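Local coordinates for peptidase M16 C-terminal domain-containing protein (Enterococcus faecalis, PDB 3D3Y) that is of unknown function but is related to M16 metallopeptidases, carrying an M16 inactive-type domain, and may bind a metal ion, at residues A[363-368]-A[372-377]. Residues are numbered along the deposited sequence; the frame is centred on the assembly and turned at random.
Sequences LALDNA and LEKEYL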
loop_
_atom_site.group_PDB
_atom_site.type_symbol
_atom_site.label_atom_id
_atom_site.label_comp_id
_atom_site.label_asym_id
_atom_site.label_seq_id
_atom_site.Cartn_x
_atom_site.Cartn_y
_atom_site.Cartn_z
ATOM N N LEU A 363 7.885 8.922 15.144
ATOM C CA LEU A 363 8.966 8.914 14.157
ATOM C C LEU A 363 8.508 9.480 12.801
ATOM O O LEU A 363 9.202 10.301 12.196
ATOM C CB LEU A 363 9.485 7.483 13.963
ATOM C CG LEU A 363 11.003 7.312 13.935
ATOM C CD1 LEU A 363 11.485 6.806 15.307
ATOM C CD2 LEU A 363 11.457 6.366 12.818
ATOM N N ALA A 364 7.337 9.044 12.340
ATOM C CA ALA A 364 6.828 9.447 11.025
ATOM C C ALA A 364 6.216 10.857 10.974
ATOM O O ALA A 364 5.915 11.377 9.886
ATOM C CB ALA A 364 5.874 8.411 10.495
ATOM N N LEU A 365 6.065 11.489 12.141
ATOM C CA LEU A 365 5.552 12.868 12.231
ATOM C C LEU A 365 6.386 13.867 11.426
ATOM O O LEU A 365 5.870 14.910 10.987
ATOM C CB LEU A 365 5.471 13.352 13.691
ATOM C CG LEU A 365 4.268 12.960 14.559
ATOM C CD1 LEU A 365 4.145 13.906 15.763
ATOM C CD2 LEU A 365 2.981 12.959 13.757
ATOM N N ASP A 366 7.666 13.547 11.236
ATOM C CA ASP A 366 8.585 14.459 10.579
ATOM C C ASP A 366 8.531 14.348 9.058
ATOM O O ASP A 366 8.706 15.345 8.334
ATOM C CB ASP A 366 10.011 14.215 11.074
ATOM C CG ASP A 366 10.296 14.921 12.384
ATOM O OD1 ASP A 366 9.337 15.463 13.003
ATOM O OD2 ASP A 366 11.487 14.940 12.784
ATOM N N ASN A 367 8.277 13.133 8.597
ATOM C CA ASN A 367 8.432 12.781 7.203
ATOM C C ASN A 367 7.411 13.427 6.231
ATOM O O ASN A 367 6.205 13.277 6.408
ATOM C CB ASN A 367 8.423 11.254 7.093
ATOM C CG ASN A 367 8.779 10.787 5.723
ATOM O OD1 ASN A 367 7.915 10.668 4.853
ATOM N ND2 ASN A 367 10.065 10.517 5.505
ATOM N N ALA A 368 7.913 14.121 5.205
ATOM C CA ALA A 368 7.063 14.765 4.185
ATOM C C ALA A 368 6.224 13.751 3.403
ATOM O O ALA A 368 5.060 14.003 3.106
ATOM C CB ALA A 368 7.888 15.635 3.234
ATOM N N LEU A 372 2.100 13.737 3.367
ATOM C CA LEU A 372 1.251 13.589 2.158
ATOM C C LEU A 372 0.229 12.451 2.242
ATOM O O LEU A 372 -0.931 12.664 1.913
ATOM C CB LEU A 372 2.071 13.484 0.857
ATOM C CG LEU A 372 2.662 14.742 0.229
ATOM C CD1 LEU A 372 3.613 14.362 -0.920
ATOM C CD2 LEU A 372 1.610 15.747 -0.276
ATOM N N GLU A 373 0.648 11.272 2.708
ATOM C CA GLU A 373 -0.265 10.134 2.913
ATOM C C GLU A 373 -1.363 10.394 3.953
ATOM O O GLU A 373 -2.505 9.992 3.744
ATOM C CB GLU A 373 0.472 8.826 3.251
ATOM C CG GLU A 373 1.429 8.311 2.167
ATOM C CD GLU A 373 0.745 8.113 0.799
ATOM O OE1 GLU A 373 -0.472 7.824 0.749
ATOM O OE2 GLU A 373 1.422 8.268 -0.226
ATOM N N LYS A 374 -1.017 11.034 5.075
ATOM C CA LYS A 374 -2.021 11.464 6.054
ATOM C C LYS A 374 -3.016 12.417 5.396
ATOM O O LYS A 374 -4.216 12.287 5.601
ATOM C CB LYS A 374 -1.373 12.147 7.278
ATOM C CG LYS A 374 -0.569 11.198 8.153
ATOM C CD LYS A 374 0.002 11.861 9.435
ATOM C CE LYS A 374 0.766 10.799 10.252
ATOM N NZ LYS A 374 1.646 11.371 11.324
ATOM N N GLU A 375 -2.515 13.370 4.618
ATOM C CA GLU A 375 -3.377 14.331 3.916
ATOM C C GLU A 375 -4.326 13.623 2.948
ATOM O O GLU A 375 -5.506 13.962 2.857
ATOM C CB GLU A 375 -2.551 15.379 3.158
ATOM C CG GLU A 375 -1.797 16.366 4.048
ATOM C CD GLU A 375 -2.699 17.412 4.700
ATOM O OE1 GLU A 375 -3.903 17.496 4.356
ATOM O OE2 GLU A 375 -2.193 18.166 5.565
ATOM N N TYR A 376 -3.808 12.624 2.233
ATOM C CA TYR A 376 -4.644 11.882 1.316
ATOM C C TYR A 376 -5.765 11.138 2.039
ATOM O O TYR A 376 -6.938 11.265 1.665
ATOM C CB TYR A 376 -3.806 10.956 0.439
ATOM C CG TYR A 376 -4.566 10.464 -0.768
ATOM C CD1 TYR A 376 -4.759 11.279 -1.865
ATOM C CD2 TYR A 376 -5.100 9.175 -0.802
ATOM C CE1 TYR A 376 -5.472 10.841 -2.982
ATOM C CE2 TYR A 376 -5.815 8.722 -1.911
ATOM C CZ TYR A 376 -5.981 9.554 -3.006
ATOM O OH TYR A 376 -6.660 9.093 -4.113
ATOM N N LEU A 377 -5.428 10.392 3.091
ATOM C CA LEU A 377 -6.455 9.678 3.850
ATOM C C LEU A 377 -7.487 10.626 4.376
ATOM O O LEU A 377 -8.678 10.356 4.281
ATOM C CB LEU A 377 -5.887 8.856 5.018
ATOM C CG LEU A 377 -4.986 7.686 4.630
ATOM C CD1 LEU A 377 -4.610 6.891 5.880
ATOM C CD2 LEU A 377 -5.654 6.790 3.565
#
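A368 and L372 are joined by the first-turn i to i+4 bond of helix 368-380: L372 N donates to A368 O at 3.0 Å, and the N-H...O angle of 177° makes it almost straight. Flanking this bond, L372 CB and CG each lie 3.8 Å from A368 O, alongside the carbonyl that the backbone N of L372 binds. The second touch is made by K374, which reaches back to the chain entering the helix. Its CG sits beside the backbone N (chi1 -69°) and the chain runs extended from there, carrying NZ to 3.2 Å from L365 CD2. The lysine runs slantwise across the end of L365; the approach to this methyl is nonpolar and shorter than usual for such a pair, so its exact length is doubtful. The ammonium group also has a cation-pi partner, Y361 on helix 347-364, so K374 ties the new helix to the preceding one. On the sheet-facing side of this turn, A368 and L372 rest on L206 and R26, and L372 also on F204, consistent with their burial. N367 stands at the N-cap, where its OD1 accepts a hydrogen bond from A370 N. The arrangement is a side-chain-capped helix start after a short connection, bridging the two halves of the M16-like chain: helix 347-364 belongs to the half with the five-stranded sheet, while helix 368-380 packs on strands 200-207 and 24-34 of the six-stranded one.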